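Local coordinates for protein uncharacterized esterase YxiM (Bacillus subtilis, PDB 2O14) that probably hydrolyses ester bonds as a member of the GDSL lipolytic family, in a hydrolase domain that follows a galactose-binding-like domain, at residues S275-R280 and N294-A299. Residues are numbered along the deposited sequence; the frame is centred on the assembly and turned at random.
Sequences STPQGR and NRWYRA
Trp296 lies against the chain of Pro277, Gln278 and Gly279 in a buried loop-to-loop contact, where the segment leaving the C-terminal end of strand 271-275 meets the turn that leads into helix 298-307. The indole edge does the polar work: Trp296 NE1 donates to Gln278 O at 2.8 Å, a bent bond (N-H...O 136°) whose donor stands above the carbonyl plane. Pro277 O also approaches that edge, 3.3 Å from Trp296 CD1. Beside it the proline ring packs obliquely on the base of the tryptophan, with Pro277 CG 3.4 Å from Trp296 CB. A type I' turn from Arg295 to Arg298, closed by Arg298 N to Arg295 O, presents the indole, and Tyr297 then takes the N-cap position of the helix.

In this SGNH-type hydrolase domain, with its parallel five-stranded sheet, the contact lies at the ends of the strands where the active site is built. Arg280 has its side chain about 6 Å from that of Asp339, assigned to the active site by similarity, and its NH1 is hydrogen-bonded to Thr340 OG1.

At that end two arginines cross at about a right angle, their guanidinium planes 85° apart. Arg280 CD sits over one face of the Arg295 guanidinium, displaced toward the rim, 3.6 Å from Arg295 NH2, while Arg280 NE comes to 3.9 Å from Arg295 NH1. A salt bridge from Arg295 NE to Asp283 probably eases the like charges, and a water accepts from Arg295 NH2 at 3.2 Å and weakly from Arg280 NE.

At the other end, an extended chain carries the Arg298 methylenes past the threonine methyl, Thr276 CG2 lying 3.8 Å from Arg298 CG. Both polar ends reach Asp314: Thr276 OG1 by a hydrogen bond, Arg298 NH2 by a salt bridge.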
# COMPACT_ATOMS: atom_id res chain seq x y z
N SER A 275 -8.95 11.09 7.61
CA SER A 275 -10.28 10.61 7.29
C SER A 275 -10.90 9.84 8.44
O SER A 275 -10.25 9.00 9.05
CB SER A 275 -10.23 9.72 6.05
OG SER A 275 -11.50 9.15 5.77
N THR A 276 -12.16 10.14 8.74
CA THR A 276 -12.87 9.42 9.80
C THR A 276 -13.39 8.15 9.15
O THR A 276 -14.13 8.20 8.17
CB THR A 276 -14.05 10.25 10.35
OG1 THR A 276 -14.92 10.63 9.27
CG2 THR A 276 -13.54 11.51 11.05
N PRO A 277 -12.98 6.98 9.66
CA PRO A 277 -13.46 5.74 9.05
C PRO A 277 -14.97 5.53 9.10
O PRO A 277 -15.61 5.83 10.11
CB PRO A 277 -12.67 4.65 9.79
CG PRO A 277 -12.35 5.28 11.11
CD PRO A 277 -12.03 6.71 10.75
N GLN A 278 -15.53 5.03 8.01
CA GLN A 278 -16.97 4.78 7.95
C GLN A 278 -17.32 3.70 8.97
O GLN A 278 -16.44 2.99 9.46
CB GLN A 278 -17.39 4.35 6.55
CG GLN A 278 -16.26 3.93 5.64
CD GLN A 278 -15.54 2.70 6.12
OE1 GLN A 278 -16.16 1.69 6.44
NE2 GLN A 278 -14.22 2.77 6.18
N GLY A 279 -18.61 3.58 9.28
CA GLY A 279 -19.05 2.59 10.25
C GLY A 279 -19.41 1.24 9.67
O GLY A 279 -18.95 0.86 8.59
N ARG A 280 -20.23 0.49 10.40
CA ARG A 280 -20.67 -0.83 9.96
C ARG A 280 -21.90 -0.73 9.07
O ARG A 280 -22.69 0.22 9.18
CB ARG A 280 -20.97 -1.72 11.17
CG ARG A 280 -19.74 -2.13 11.98
CD ARG A 280 -20.15 -2.92 13.21
NE ARG A 280 -19.00 -3.35 14.01
CZ ARG A 280 -18.14 -4.29 13.64
NH1 ARG A 280 -18.28 -4.91 12.48
NH2 ARG A 280 -17.13 -4.62 14.44
N ASN A 294 -19.89 7.95 16.63
CA ASN A 294 -19.02 7.73 17.79
C ASN A 294 -18.08 6.54 17.65
O ASN A 294 -17.42 6.15 18.62
CB ASN A 294 -19.87 7.54 19.05
CG ASN A 294 -20.80 8.71 19.30
OD1 ASN A 294 -20.35 9.84 19.50
ND2 ASN A 294 -22.10 8.44 19.29
N ARG A 295 -18.00 5.97 16.46
CA ARG A 295 -17.13 4.82 16.23
C ARG A 295 -15.69 5.17 15.86
O ARG A 295 -15.40 6.28 15.41
CB ARG A 295 -17.69 3.93 15.12
CG ARG A 295 -18.89 3.07 15.49
CD ARG A 295 -19.16 2.10 14.36
NE ARG A 295 -20.29 1.21 14.60
CZ ARG A 295 -20.28 0.19 15.46
NH1 ARG A 295 -19.19 -0.08 16.18
NH2 ARG A 295 -21.36 -0.56 15.59
N TRP A 296 -14.81 4.20 16.05
CA TRP A 296 -13.41 4.31 15.69
C TRP A 296 -12.66 5.57 16.13
O TRP A 296 -11.91 6.15 15.34
CB TRP A 296 -13.30 4.18 14.17
CG TRP A 296 -14.34 3.26 13.54
CD1 TRP A 296 -15.05 3.49 12.40
CD2 TRP A 296 -14.72 1.95 13.99
NE1 TRP A 296 -15.83 2.41 12.09
CE2 TRP A 296 -15.66 1.45 13.05
CE3 TRP A 296 -14.36 1.15 15.08
CZ2 TRP A 296 -16.24 0.18 13.18
CZ3 TRP A 296 -14.94 -0.12 15.21
CH2 TRP A 296 -15.86 -0.59 14.26
N TYR A 297 -12.85 6.00 17.38
CA TYR A 297 -12.18 7.20 17.90
C TYR A 297 -12.37 8.45 17.03
O TYR A 297 -11.50 9.33 17.01
CB TYR A 297 -10.67 6.98 18.08
CG TYR A 297 -10.28 5.95 19.12
CD1 TYR A 297 -11.07 5.71 20.24
CD2 TYR A 297 -9.08 5.24 18.99
CE1 TYR A 297 -10.68 4.79 21.21
CE2 TYR A 297 -8.68 4.32 19.96
CZ TYR A 297 -9.49 4.10 21.07
OH TYR A 297 -9.09 3.19 22.02
N ARG A 298 -13.49 8.54 16.33
CA ARG A 298 -13.77 9.69 15.46
C ARG A 298 -13.54 11.03 16.15
O ARG A 298 -13.02 11.96 15.55
CB ARG A 298 -15.22 9.63 14.96
CG ARG A 298 -15.66 10.87 14.18
CD ARG A 298 -16.88 10.59 13.32
NE ARG A 298 -17.36 11.79 12.65
CZ ARG A 298 -18.08 12.75 13.23
NH1 ARG A 298 -18.41 12.64 14.51
NH2 ARG A 298 -18.45 13.81 12.55
N ALA A 299 -13.92 11.12 17.42
CA ALA A 299 -13.76 12.35 18.18
C ALA A 299 -12.32 12.88 18.15
O ALA A 299 -12.10 14.08 17.96
CB ALA A 299 -14.21 12.12 19.63
O HOH W 1 -20.26 -3.03 17.21